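TRNA (adenine(58)-N(1))-methyltransferase catalytic subunit TRM61 C-terminal domain-containing protein (PDB 1YB2) is of unknown function but probably acts as an S-adenosyl-L-methionine-dependent methyltransferase that modifies an adenine in tRNA. Local coordinates at residues S79-G84 with H230-V235; N123-I128 with K150-L155; S199-K202 with V206-F209; D215-T220 with F261-I266. All coordinates share one frame; numbering follows the deposited sequence.

Interaction 1: S79-G84 with H230-V235; sequences SPMYFG and HHLETV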
loop_
_atom_site.group_PDB
_atom_site.type_symbol
_atom_site.label_atom_id
_atom_site.label_comp_id
_atom_site.label_asym_id
_atom_site.label_seq_id
_atom_site.Cartn_x
_atom_site.Cartn_y
_atom_site.Cartn_z
ATOM N N SER A 79 13.852 -4.075 0.126
ATOM C CA SER A 79 12.602 -3.330 0.147
ATOM C C SER A 79 11.508 -4.387 0.203
ATOM O O SER A 79 11.687 -5.470 -0.365
ATOM C CB SER A 79 12.499 -2.454 -1.106
ATOM O OG SER A 79 11.161 -2.141 -1.418
ATOM N N PRO A 80 10.382 -4.097 0.887
ATOM C CA PRO A 80 9.343 -5.114 1.020
ATOM C C PRO A 80 8.753 -5.602 -0.301
ATOM O O PRO A 80 8.243 -6.711 -0.340
ATOM C CB PRO A 80 8.262 -4.422 1.871
ATOM C CG PRO A 80 8.501 -3.005 1.714
ATOM C CD PRO A 80 9.984 -2.845 1.560
HETATM N N MSE A 81 8.851 -4.807 -1.374
HETATM C CA MSE A 81 8.402 -5.282 -2.681
HETATM C C MSE A 81 9.192 -6.489 -3.179
HETATM O O MSE A 81 8.679 -7.221 -4.003
HETATM C CB MSE A 81 8.354 -4.173 -3.768
HETATM C CG MSE A 81 9.681 -3.664 -4.287
HETATM SE SE MSE A 81 9.409 -2.526 -5.957
HETATM C CE MSE A 81 7.471 -2.518 -6.000
ATOM N N TYR A 82 10.409 -6.695 -2.662
ATOM C CA TYR A 82 11.260 -7.827 -3.067
ATOM C C TYR A 82 11.147 -9.075 -2.195
ATOM O O TYR A 82 11.647 -10.150 -2.566
ATOM C CB TYR A 82 12.729 -7.403 -3.127
ATOM C CG TYR A 82 12.990 -6.190 -3.984
ATOM C CD1 TYR A 82 12.453 -6.087 -5.269
ATOM C CD2 TYR A 82 13.771 -5.136 -3.510
ATOM C CE1 TYR A 82 12.693 -4.938 -6.080
ATOM C CE2 TYR A 82 14.016 -4.013 -4.292
ATOM C CZ TYR A 82 13.473 -3.921 -5.586
ATOM O OH TYR A 82 13.723 -2.807 -6.371
ATOM N N PHE A 83 10.502 -8.920 -1.035
ATOM C CA PHE A 83 10.477 -9.961 -0.007
ATOM C C PHE A 83 9.989 -11.291 -0.557
ATOM O O PHE A 83 10.652 -12.297 -0.398
ATOM C CB PHE A 83 9.634 -9.506 1.192
ATOM C CG PHE A 83 9.572 -10.504 2.326
ATOM C CD1 PHE A 83 10.552 -10.515 3.323
ATOM C CD2 PHE A 83 8.528 -11.411 2.409
ATOM C CE1 PHE A 83 10.485 -11.421 4.384
ATOM C CE2 PHE A 83 8.449 -12.329 3.468
ATOM C CZ PHE A 83 9.431 -12.326 4.455
ATOM N N GLY A 84 8.852 -11.290 -1.234
ATOM C CA GLY A 84 8.289 -12.531 -1.767
ATOM C C GLY A 84 9.129 -13.223 -2.831
ATOM O O GLY A 84 9.046 -14.450 -2.996
ATOM N N HIS A 230 16.228 0.090 -15.113
ATOM C CA HIS A 230 16.040 -1.322 -15.433
ATOM C C HIS A 230 14.603 -1.716 -15.073
ATOM O O HIS A 230 14.199 -1.561 -13.930
ATOM C CB HIS A 230 17.052 -2.156 -14.650
ATOM C CG HIS A 230 17.036 -3.602 -15.008
ATOM N ND1 HIS A 230 17.779 -4.114 -16.050
ATOM C CD2 HIS A 230 16.342 -4.640 -14.487
ATOM C CE1 HIS A 230 17.549 -5.413 -16.146
ATOM N NE2 HIS A 230 16.683 -5.756 -15.209
ATOM N N HIS A 231 13.838 -2.191 -16.060
ATOM C CA HIS A 231 12.459 -2.666 -15.863
ATOM C C HIS A 231 12.418 -3.867 -14.918
ATOM O O HIS A 231 13.169 -4.830 -15.101
ATOM C CB HIS A 231 11.828 -3.012 -17.218
ATOM C CG HIS A 231 10.431 -3.555 -17.142
ATOM N ND1 HIS A 231 9.410 -2.918 -16.466
ATOM C CD2 HIS A 231 9.869 -4.637 -17.735
ATOM C CE1 HIS A 231 8.290 -3.605 -16.614
ATOM N NE2 HIS A 231 8.543 -4.656 -17.375
ATOM N N LEU A 232 11.556 -3.788 -13.908
ATOM C CA LEU A 232 11.393 -4.855 -12.922
ATOM C C LEU A 232 10.164 -5.650 -13.310
ATOM O O LEU A 232 10.251 -6.839 -13.573
ATOM C CB LEU A 232 11.236 -4.286 -11.504
ATOM C CG LEU A 232 12.466 -3.598 -10.879
ATOM C CD1 LEU A 232 12.136 -3.001 -9.504
ATOM C CD2 LEU A 232 13.624 -4.559 -10.760
ATOM N N GLU A 233 9.021 -4.972 -13.355
ATOM C CA GLU A 233 7.788 -5.600 -13.760
ATOM C C GLU A 233 6.714 -4.570 -14.018
ATOM O O GLU A 233 6.782 -3.427 -13.520
ATOM C CB GLU A 233 7.318 -6.621 -12.717
ATOM C CG GLU A 233 6.714 -6.075 -11.462
ATOM C CD GLU A 233 6.007 -7.161 -10.648
ATOM O OE1 GLU A 233 5.865 -8.308 -11.143
ATOM O OE2 GLU A 233 5.580 -6.857 -9.513
ATOM N N THR A 234 5.737 -4.988 -14.805
ATOM C CA THR A 234 4.550 -4.203 -15.102
ATOM C C THR A 234 3.370 -5.117 -14.855
ATOM O O THR A 234 3.358 -6.291 -15.311
ATOM C CB THR A 234 4.517 -3.722 -16.565
ATOM O OG1 THR A 234 5.577 -2.803 -16.792
ATOM C CG2 THR A 234 3.211 -3.020 -16.883
ATOM N N VAL A 235 2.395 -4.586 -14.125
ATOM C CA VAL A 235 1.165 -5.295 -13.831
ATOM C C VAL A 235 -0.060 -4.559 -14.365
ATOM O O VAL A 235 -0.098 -3.322 -14.393
ATOM C CB VAL A 235 0.990 -5.552 -12.316
ATOM C CG1 VAL A 235 2.155 -6.435 -11.785
ATOM C CG2 VAL A 235 0.873 -4.248 -11.525
#
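L232 meets Y82 and M81 at a classic beta bulge. The bulge lies in strand 229-242, an edge strand of the mixed methyltransferase sheet within this chain. H230 leads into it, its backbone bonded to I266 of strand 258-267. At L232 the regular pairing breaks. L232 and E233 both face F264, and both bond to its backbone. Two successive side chains therefore start out toward segment 79-84.

The first of them makes the contact. L232 sets CG beside its backbone N (chi1 -68°), and CD1 does the touching. L232 CD1 comes to the edge of the Y82 ring, near its plane, 4.0 Å from Y82 CE1. It is closer still to the phenol end, with Y82 OH 3.5 Å from L232 CD1. The two side chains cross at about a right angle. L232 CD1 also reaches selenomethionine M81, more loosely, with M81 SE 4.5 Å away. M81 CG in turn lies 3.7 Å above one face of the Y82 ring.

E233 follows and makes a long, weak ion pair with R241 of the second subunit. T234 and V235 then join an antiparallel ladder with a strand of that subunit. On its other side V235 keeps to the sheet, its backbone N bonded to I262 O.

Interaction 2: N123-I128 with K150-L155; sequences NMSSYI and KAMDNL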
loop_
_atom_site.group_PDB
_atom_site.type_symbol
_atom_site.label_atom_id
_atom_site.label_comp_id
_atom_site.label_asym_id
_atom_site.label_seq_id
_atom_site.Cartn_x
_atom_site.Cartn_y
_atom_site.Cartn_z
ATOM N N ASN A 123 -4.769 12.280 -3.937
ATOM C CA ASN A 123 -4.979 11.021 -3.243
ATOM C C ASN A 123 -3.672 10.276 -2.951
ATOM O O ASN A 123 -3.434 9.850 -1.807
ATOM C CB ASN A 123 -5.975 10.125 -3.997
ATOM C CG ASN A 123 -6.520 8.992 -3.125
ATOM O OD1 ASN A 123 -6.751 9.167 -1.924
ATOM N ND2 ASN A 123 -6.705 7.819 -3.721
HETATM N N MSE A 124 -2.815 10.134 -3.969
HETATM C CA MSE A 124 -1.498 9.501 -3.766
HETATM C C MSE A 124 -0.640 10.320 -2.787
HETATM O O MSE A 124 0.045 9.768 -1.941
HETATM C CB MSE A 124 -0.763 9.309 -5.101
HETATM C CG MSE A 124 0.625 8.636 -4.962
HETATM SE SE MSE A 124 0.477 6.843 -4.219
HETATM C CE MSE A 124 2.170 6.624 -3.240
ATOM N N SER A 125 -0.684 11.643 -2.914
ATOM C CA SER A 125 0.044 12.535 -2.015
ATOM C C SER A 125 -0.375 12.278 -0.567
ATOM O O SER A 125 0.451 12.313 0.348
ATOM C CB SER A 125 -0.215 14.008 -2.369
ATOM O OG SER A 125 0.176 14.298 -3.695
ATOM N N SER A 126 -1.660 11.998 -0.373
ATOM C CA SER A 126 -2.176 11.757 0.964
ATOM C C SER A 126 -1.592 10.473 1.564
ATOM O O SER A 126 -1.093 10.500 2.688
ATOM C CB SER A 126 -3.702 11.784 0.971
ATOM O OG SER A 126 -4.205 11.100 2.107
ATOM N N TYR A 127 -1.617 9.368 0.811
ATOM C CA TYR A 127 -0.945 8.154 1.251
ATOM C C TYR A 127 0.545 8.344 1.545
ATOM O O TYR A 127 1.068 7.756 2.497
ATOM C CB TYR A 127 -1.104 7.029 0.221
ATOM C CG TYR A 127 -2.454 6.393 0.254
ATOM C CD1 TYR A 127 -3.405 6.711 -0.718
ATOM C CD2 TYR A 127 -2.794 5.470 1.258
ATOM C CE1 TYR A 127 -4.664 6.118 -0.706
ATOM C CE2 TYR A 127 -4.070 4.873 1.282
ATOM C CZ TYR A 127 -4.986 5.209 0.296
ATOM O OH TYR A 127 -6.245 4.634 0.274
ATOM N N ILE A 128 1.224 9.131 0.714
ATOM C CA ILE A 128 2.656 9.393 0.896
ATOM C C ILE A 128 2.878 10.121 2.223
ATOM O O ILE A 128 3.714 9.705 3.039
ATOM C CB ILE A 128 3.240 10.203 -0.296
ATOM C CG1 ILE A 128 3.252 9.341 -1.581
ATOM C CG2 ILE A 128 4.642 10.730 0.019
ATOM C CD1 ILE A 128 3.426 10.163 -2.876
ATOM N N LYS A 150 -5.876 22.846 -6.148
ATOM C CA LYS A 150 -6.940 21.982 -5.637
ATOM C C LYS A 150 -6.398 20.848 -4.757
ATOM O O LYS A 150 -6.916 20.598 -3.660
ATOM C CB LYS A 150 -7.755 21.379 -6.788
ATOM C CG LYS A 150 -8.739 22.341 -7.469
ATOM C CD LYS A 150 -9.958 21.576 -8.048
ATOM C CE LYS A 150 -9.683 20.931 -9.420
ATOM N NZ LYS A 150 -9.133 19.538 -9.324
ATOM N N ALA A 151 -5.351 20.183 -5.238
ATOM C CA ALA A 151 -4.757 19.059 -4.524
ATOM C C ALA A 151 -4.162 19.520 -3.210
ATOM O O ALA A 151 -4.370 18.889 -2.180
ATOM C CB ALA A 151 -3.703 18.384 -5.372
HETATM N N MSE A 152 -3.423 20.621 -3.246
HETATM C CA MSE A 152 -2.748 21.109 -2.048
HETATM C C MSE A 152 -3.758 21.616 -1.019
HETATM O O MSE A 152 -3.578 21.394 0.168
HETATM C CB MSE A 152 -1.711 22.178 -2.388
HETATM C CG MSE A 152 -0.527 21.681 -3.213
HETATM SE SE MSE A 152 0.459 20.179 -2.387
HETATM C CE MSE A 152 0.025 18.730 -3.645
ATOM N N ASP A 153 -4.808 22.291 -1.488
ATOM C CA ASP A 153 -5.907 22.731 -0.623
ATOM C C ASP A 153 -6.550 21.527 0.086
ATOM O O ASP A 153 -6.766 21.556 1.294
ATOM C CB ASP A 153 -6.972 23.489 -1.430
ATOM C CG ASP A 153 -6.535 24.900 -1.848
ATOM O OD1 ASP A 153 -5.429 25.366 -1.486
ATOM O OD2 ASP A 153 -7.318 25.562 -2.563
ATOM N N ASN A 154 -6.847 20.477 -0.673
ATOM C CA ASN A 154 -7.403 19.236 -0.123
ATOM C C ASN A 154 -6.487 18.590 0.907
ATOM O O ASN A 154 -6.935 18.195 1.982
ATOM C CB ASN A 154 -7.733 18.234 -1.250
ATOM C CG ASN A 154 -9.012 18.593 -1.982
ATOM O OD1 ASN A 154 -9.928 19.164 -1.395
ATOM N ND2 ASN A 154 -9.088 18.256 -3.257
ATOM N N LEU A 155 -5.203 18.486 0.577
ATOM C CA LEU A 155 -4.235 17.891 1.488
ATOM C C LEU A 155 -4.120 18.686 2.779
ATOM O O LEU A 155 -4.032 18.106 3.852
ATOM C CB LEU A 155 -2.833 17.827 0.856
ATOM C CG LEU A 155 -2.284 16.716 -0.015
ATOM C CD1 LEU A 155 -0.835 17.085 -0.288
ATOM C CD2 LEU A 155 -2.380 15.320 0.667
#
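Helices 123-128 and 150-155 run in broadly the same direction at 39°, their axes 9.9 Å apart, and come closest at S126 and L155, whose CA atoms are 6.5 Å apart. L155 fills the gap between them. Its chi1 of -87° turns CG toward the other helix, and the two methyls meet successive serines. L155 CD1 rests on S125 CB at 3.8 Å. L155 CD2 goes to S126 and lies 3.6 Å from S126 N and 3.8 Å from S126 CB.

The serines thus offer carbon and backbone to the leucine. Their hydroxyls bond elsewhere: S125 OG to E116, and S126 OG to Y159. M152 starts out pointing away from the other helix, but its chain folds back (chi2 -56°). M152 CE comes within 4.4 Å of S125 OG.

Helix 123-132 follows strand 113-117, and helix 145-156 follows strand 137-141. These strands are parallel neighbours in the sheet. The S125 and M152 side chains both touch strand 137-141, and M152 is about 7 Å from the side chain of E142, predicted to bind S-adenosyl-L-methionine. Such a pair of neighbouring helices, packed on parallel strands, is typical of the Rossmann-like methyltransferase fold.

Interaction 3: S199-K202 with V206-F209; sequences SMMK and VATF
Selenomethionine M201 reaches across to A207 and to the peptide that joins it to V206. Its backbone stays well clear of the other segment: the nearest CA pair, M201 and V206, is 7.9 Å apart. The side chain has to span that gap. M201 CB points toward strand 206-209 but is still 6.4 Å from A207 CB. M201 CG is nearer, 5.3 Å from A207 CB. The chain is extended at the next bond (chi2 177°), which carries the selenium farther across. M201 SE is the first atom to touch, at 3.9 Å from A207 CB.

The two segments sit at the end of a beta-alpha-beta crossover. Strand 180-185 leads to helix 194-199, and the chain returns through 201-202 into strand 205-211, a parallel neighbour of 180-185. The crossover belongs to the Rossmann-like sheet of the methyltransferase fold. Around M201, V183 of strand 180-185 and M229 of strand 229-242 also touch the side chain. Next to it, K202 turns the other way and forms a salt bridge with D181.

The last bond bends the chain (chi3 69°) and lays CE against the strand. M201 CE is 3.6 Å from A207 CB, so the alanine methyl meets both selenium and methyl. V206 aims its own side chain away, and M201 CE meets main chain there, at 3.5 Å from V206 C. The nearest partner of M201 CE is A207 N, at 3.4 Å. The same nitrogen is bonded to the backbone of A265 in strand 258-267.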
loop_
_atom_site.group_PDB
_atom_site.type_symbol
_atom_site.label_atom_id
_atom_site.label_comp_id
_atom_site.label_asym_id
_atom_site.label_seq_id
_atom_site.Cartn_x
_atom_site.Cartn_y
_atom_site.Cartn_z
ATOM N N SER A 199 17.791 10.996 -14.115
ATOM C CA SER A 199 18.856 11.877 -13.622
ATOM C C SER A 199 18.638 12.385 -12.192
ATOM O O SER A 199 19.583 12.853 -11.537
ATOM C CB SER A 199 19.054 13.063 -14.579
ATOM O OG SER A 199 18.022 14.020 -14.415
HETATM N N MSE A 200 17.411 12.309 -11.688
HETATM C CA MSE A 200 17.219 12.731 -10.306
HETATM C C MSE A 200 16.879 11.618 -9.310
HETATM O O MSE A 200 16.419 11.884 -8.207
HETATM C CB MSE A 200 16.281 13.936 -10.191
HETATM C CG MSE A 200 15.018 13.880 -10.990
HETATM SE SE MSE A 200 14.359 15.736 -11.309
HETATM C CE MSE A 200 12.869 15.186 -12.364
HETATM N N MSE A 201 17.136 10.377 -9.711
HETATM C CA MSE A 201 16.939 9.216 -8.855
HETATM C C MSE A 201 18.255 8.765 -8.240
HETATM O O MSE A 201 19.254 8.634 -8.950
HETATM C CB MSE A 201 16.374 8.071 -9.694
HETATM C CG MSE A 201 14.976 8.328 -10.204
HETATM SE SE MSE A 201 14.351 6.885 -11.336
HETATM C CE MSE A 201 14.151 5.421 -9.999
ATOM N N LYS A 202 18.262 8.505 -6.936
ATOM C CA LYS A 202 19.413 7.823 -6.322
ATOM C C LYS A 202 19.599 6.442 -6.963
ATOM O O LYS A 202 18.614 5.757 -7.245
ATOM C CB LYS A 202 19.186 7.637 -4.833
ATOM C CG LYS A 202 19.240 8.929 -4.069
ATOM C CD LYS A 202 18.917 8.694 -2.626
ATOM C CE LYS A 202 19.056 9.987 -1.850
ATOM N NZ LYS A 202 18.490 9.805 -0.488
ATOM N N VAL A 206 13.630 3.188 -6.828
ATOM C CA VAL A 206 12.566 2.682 -7.705
ATOM C C VAL A 206 11.642 3.795 -8.181
ATOM O O VAL A 206 11.264 4.681 -7.400
ATOM C CB VAL A 206 11.740 1.593 -6.973
ATOM C CG1 VAL A 206 10.505 1.185 -7.792
ATOM C CG2 VAL A 206 12.622 0.364 -6.709
ATOM N N ALA A 207 11.255 3.723 -9.446
ATOM C CA ALA A 207 10.263 4.617 -10.025
ATOM C C ALA A 207 9.026 3.808 -10.341
ATOM O O ALA A 207 9.116 2.674 -10.852
ATOM C CB ALA A 207 10.795 5.278 -11.305
ATOM N N THR A 208 7.875 4.382 -10.033
ATOM C CA THR A 208 6.592 3.732 -10.299
ATOM C C THR A 208 5.849 4.594 -11.306
ATOM O O THR A 208 5.673 5.795 -11.061
ATOM C CB THR A 208 5.744 3.594 -9.003
ATOM O OG1 THR A 208 6.456 2.786 -8.055
ATOM C CG2 THR A 208 4.425 2.925 -9.294
ATOM N N PHE A 209 5.417 3.992 -12.419
ATOM C CA PHE A 209 4.716 4.719 -13.476
ATOM C C PHE A 209 3.298 4.193 -13.590
ATOM O O PHE A 209 3.125 2.988 -13.724
ATOM C CB PHE A 209 5.392 4.509 -14.843
ATOM C CG PHE A 209 6.797 5.018 -14.921
ATOM C CD1 PHE A 209 7.869 4.202 -14.563
ATOM C CD2 PHE A 209 7.047 6.309 -15.370
ATOM C CE1 PHE A 209 9.186 4.674 -14.642
ATOM C CE2 PHE A 209 8.359 6.793 -15.450
ATOM C CZ PHE A 209 9.426 5.970 -15.066
#

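Interaction 4: D215-T220 with F261-I266; sequences DQSEKT and FITFAI
S217 sits over F261 and T263 where helix 214-223 packs on strand 258-267, a helix-on-sheet contact of the Rossmann-like methyltransferase fold. The helix connects strand 205-211 to strand 229-242, and strand 258-267 fits between those two in the sheet.

Along the helix, Q216 contributes its carbonyl, which is used by T220 one turn later. S217 comes next and points at the strand. Its OG is anti to the backbone N (chi1 -172°) and lies 3.8 Å from F261 CB. S217 CB approaches the F261 ring obliquely.

The two hydroxyls, S217 OG and T263 OG1, are 3.9 Å apart. A water joins them, 2.8 Å from S217 OG and 2.6 Å from T263 OG1. The same water gives a weak bond to F261 O, so it ties the helix to two places on the strand. T263 OG1 is also bonded to T234 of the next strand. On the helix side, L243 of the second subunit packs on S217.

T220 points toward the strand too, but turns its hydroxyl back on the helix. Q216 O accepts two bonds from T220 on opposite faces of its plane, N at 2.9 Å and OG1 at 2.8 Å, the latter 35° out of the carbonyl plane.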
loop_
_atom_site.group_PDB
_atom_site.type_symbol
_atom_site.label_atom_id
_atom_site.label_comp_id
_atom_site.label_asym_id
_atom_site.label_seq_id
_atom_site.Cartn_x
_atom_site.Cartn_y
_atom_site.Cartn_z
ATOM N N ASP A 215 -1.182 -0.039 -24.408
ATOM C CA ASP A 215 -0.283 0.544 -25.408
ATOM C C ASP A 215 0.693 1.588 -24.830
ATOM O O ASP A 215 1.849 1.624 -25.214
ATOM C CB ASP A 215 -1.066 1.104 -26.601
ATOM C CG ASP A 215 -1.707 -0.008 -27.459
ATOM O OD1 ASP A 215 -1.175 -1.155 -27.485
ATOM O OD2 ASP A 215 -2.747 0.260 -28.113
ATOM N N GLN A 216 0.215 2.411 -23.905
ATOM C CA GLN A 216 1.054 3.411 -23.236
ATOM C C GLN A 216 2.058 2.753 -22.280
ATOM O O GLN A 216 3.228 3.169 -22.180
ATOM C CB GLN A 216 0.163 4.428 -22.509
ATOM C CG GLN A 216 -0.627 5.295 -23.486
ATOM C CD GLN A 216 -1.483 6.350 -22.817
ATOM O OE1 GLN A 216 -1.164 6.830 -21.738
ATOM N NE2 GLN A 216 -2.573 6.745 -23.485
ATOM N N SER A 217 1.574 1.715 -21.594
ATOM C CA SER A 217 2.374 0.878 -20.708
ATOM C C SER A 217 3.559 0.275 -21.467
ATOM O O SER A 217 4.699 0.337 -21.006
ATOM C CB SER A 217 1.473 -0.207 -20.092
ATOM O OG SER A 217 2.127 -0.947 -19.079
ATOM N N GLU A 218 3.279 -0.277 -22.648
ATOM C CA GLU A 218 4.290 -0.923 -23.478
ATOM C C GLU A 218 5.321 0.084 -23.991
ATOM O O GLU A 218 6.517 -0.181 -23.968
ATOM C CB GLU A 218 3.620 -1.670 -24.630
ATOM C CG GLU A 218 4.570 -2.272 -25.660
ATOM C CD GLU A 218 3.832 -3.058 -26.716
ATOM O OE1 GLU A 218 2.877 -2.500 -27.322
ATOM O OE2 GLU A 218 4.207 -4.234 -26.943
ATOM N N LYS A 219 4.844 1.240 -24.449
ATOM C CA LYS A 219 5.730 2.326 -24.876
ATOM C C LYS A 219 6.647 2.803 -23.728
ATOM O O LYS A 219 7.817 3.121 -23.931
ATOM C CB LYS A 219 4.886 3.495 -25.376
ATOM C CG LYS A 219 5.645 4.474 -26.240
ATOM C CD LYS A 219 4.678 5.403 -26.974
ATOM C CE LYS A 219 5.426 6.406 -27.859
ATOM N NZ LYS A 219 6.499 5.761 -28.702
ATOM N N THR A 220 6.084 2.890 -22.533
ATOM C CA THR A 220 6.847 3.268 -21.342
ATOM C C THR A 220 7.966 2.256 -21.070
ATOM O O THR A 220 9.113 2.637 -20.817
ATOM C CB THR A 220 5.919 3.413 -20.125
ATOM O OG1 THR A 220 4.962 4.448 -20.377
ATOM C CG2 THR A 220 6.712 3.731 -18.832
ATOM N N PHE A 261 -2.368 0.333 -15.208
ATOM C CA PHE A 261 -1.177 -0.370 -15.666
ATOM C C PHE A 261 0.003 0.249 -14.928
ATOM O O PHE A 261 0.271 1.442 -15.070
ATOM C CB PHE A 261 -1.036 -0.244 -17.179
ATOM C CG PHE A 261 -2.110 -0.986 -17.949
ATOM C CD1 PHE A 261 -1.846 -2.234 -18.505
ATOM C CD2 PHE A 261 -3.392 -0.459 -18.071
ATOM C CE1 PHE A 261 -2.831 -2.936 -19.191
ATOM C CE2 PHE A 261 -4.389 -1.154 -18.764
ATOM C CZ PHE A 261 -4.099 -2.398 -19.322
ATOM N N ILE A 262 0.667 -0.549 -14.102
ATOM C CA ILE A 262 1.677 -0.020 -13.195
ATOM C C ILE A 262 3.029 -0.638 -13.519
ATOM O O ILE A 262 3.190 -1.860 -13.457
ATOM C CB ILE A 262 1.312 -0.283 -11.727
ATOM C CG1 ILE A 262 -0.112 0.250 -11.427
ATOM C CG2 ILE A 262 2.368 0.342 -10.793
ATOM C CD1 ILE A 262 -0.720 -0.331 -10.125
ATOM N N THR A 263 3.985 0.213 -13.884
ATOM C CA THR A 263 5.346 -0.215 -14.236
ATOM C C THR A 263 6.317 0.186 -13.118
ATOM O O THR A 263 6.313 1.332 -12.656
ATOM C CB THR A 263 5.795 0.424 -15.574
ATOM O OG1 THR A 263 4.992 -0.092 -16.634
ATOM C CG2 THR A 263 7.297 0.159 -15.883
ATOM N N PHE A 264 7.125 -0.769 -12.667
ATOM C CA PHE A 264 8.206 -0.501 -11.715
ATOM C C PHE A 264 9.561 -0.641 -12.398
ATOM O O PHE A 264 9.784 -1.590 -13.148
ATOM C CB PHE A 264 8.157 -1.491 -10.544
ATOM C CG PHE A 264 6.876 -1.455 -9.772
ATOM C CD1 PHE A 264 5.866 -2.389 -10.026
ATOM C CD2 PHE A 264 6.662 -0.472 -8.800
ATOM C CE1 PHE A 264 4.656 -2.362 -9.309
ATOM C CE2 PHE A 264 5.452 -0.431 -8.069
ATOM C CZ PHE A 264 4.457 -1.378 -8.322
ATOM N N ALA A 265 10.469 0.282 -12.103
ATOM C CA ALA A 265 11.817 0.272 -12.673
ATOM C C ALA A 265 12.822 0.698 -11.603
ATOM O O ALA A 265 12.500 1.517 -10.722
ATOM C CB ALA A 265 11.882 1.209 -13.888
ATOM N N ILE A 266 14.021 0.131 -11.661
ATOM C CA ILE A 266 15.113 0.528 -10.752
ATOM C C ILE A 266 16.197 1.347 -11.471
ATOM O O ILE A 266 16.625 0.985 -12.561
ATOM C CB ILE A 266 15.715 -0.726 -10.013
ATOM C CG1 ILE A 266 16.757 -0.342 -8.954
ATOM C CG2 ILE A 266 16.237 -1.803 -11.023
ATOM C CD1 ILE A 266 17.081 -1.498 -7.996
HETATM O O HOH W 1 2.538 0.825 -16.961
#

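Overall arrangement
All four contacts are largely buried. Interactions 1, 3 and 4 share one end of the methyltransferase sheet and touch one another. Strand 258-267 of interaction 4 lies between strand 205-211 of interaction 3 and strand 229-242 of interaction 1. Interaction 2 stands apart among the helices by strands 113-117 and 137-141, its centre about 25 Å from that of interaction 1. Interactions 1 and 3 are mainly van der Waals contacts of a leucine or selenomethionine methyl, with a tyrosine edge in one and with alanine and main chain in the other. Interaction 2 packs a leucine on serine carbons. Interaction 4 is bridged by water. Interactions 1, 2 and 4 also touch the second subunit, whereas interaction 3 does not.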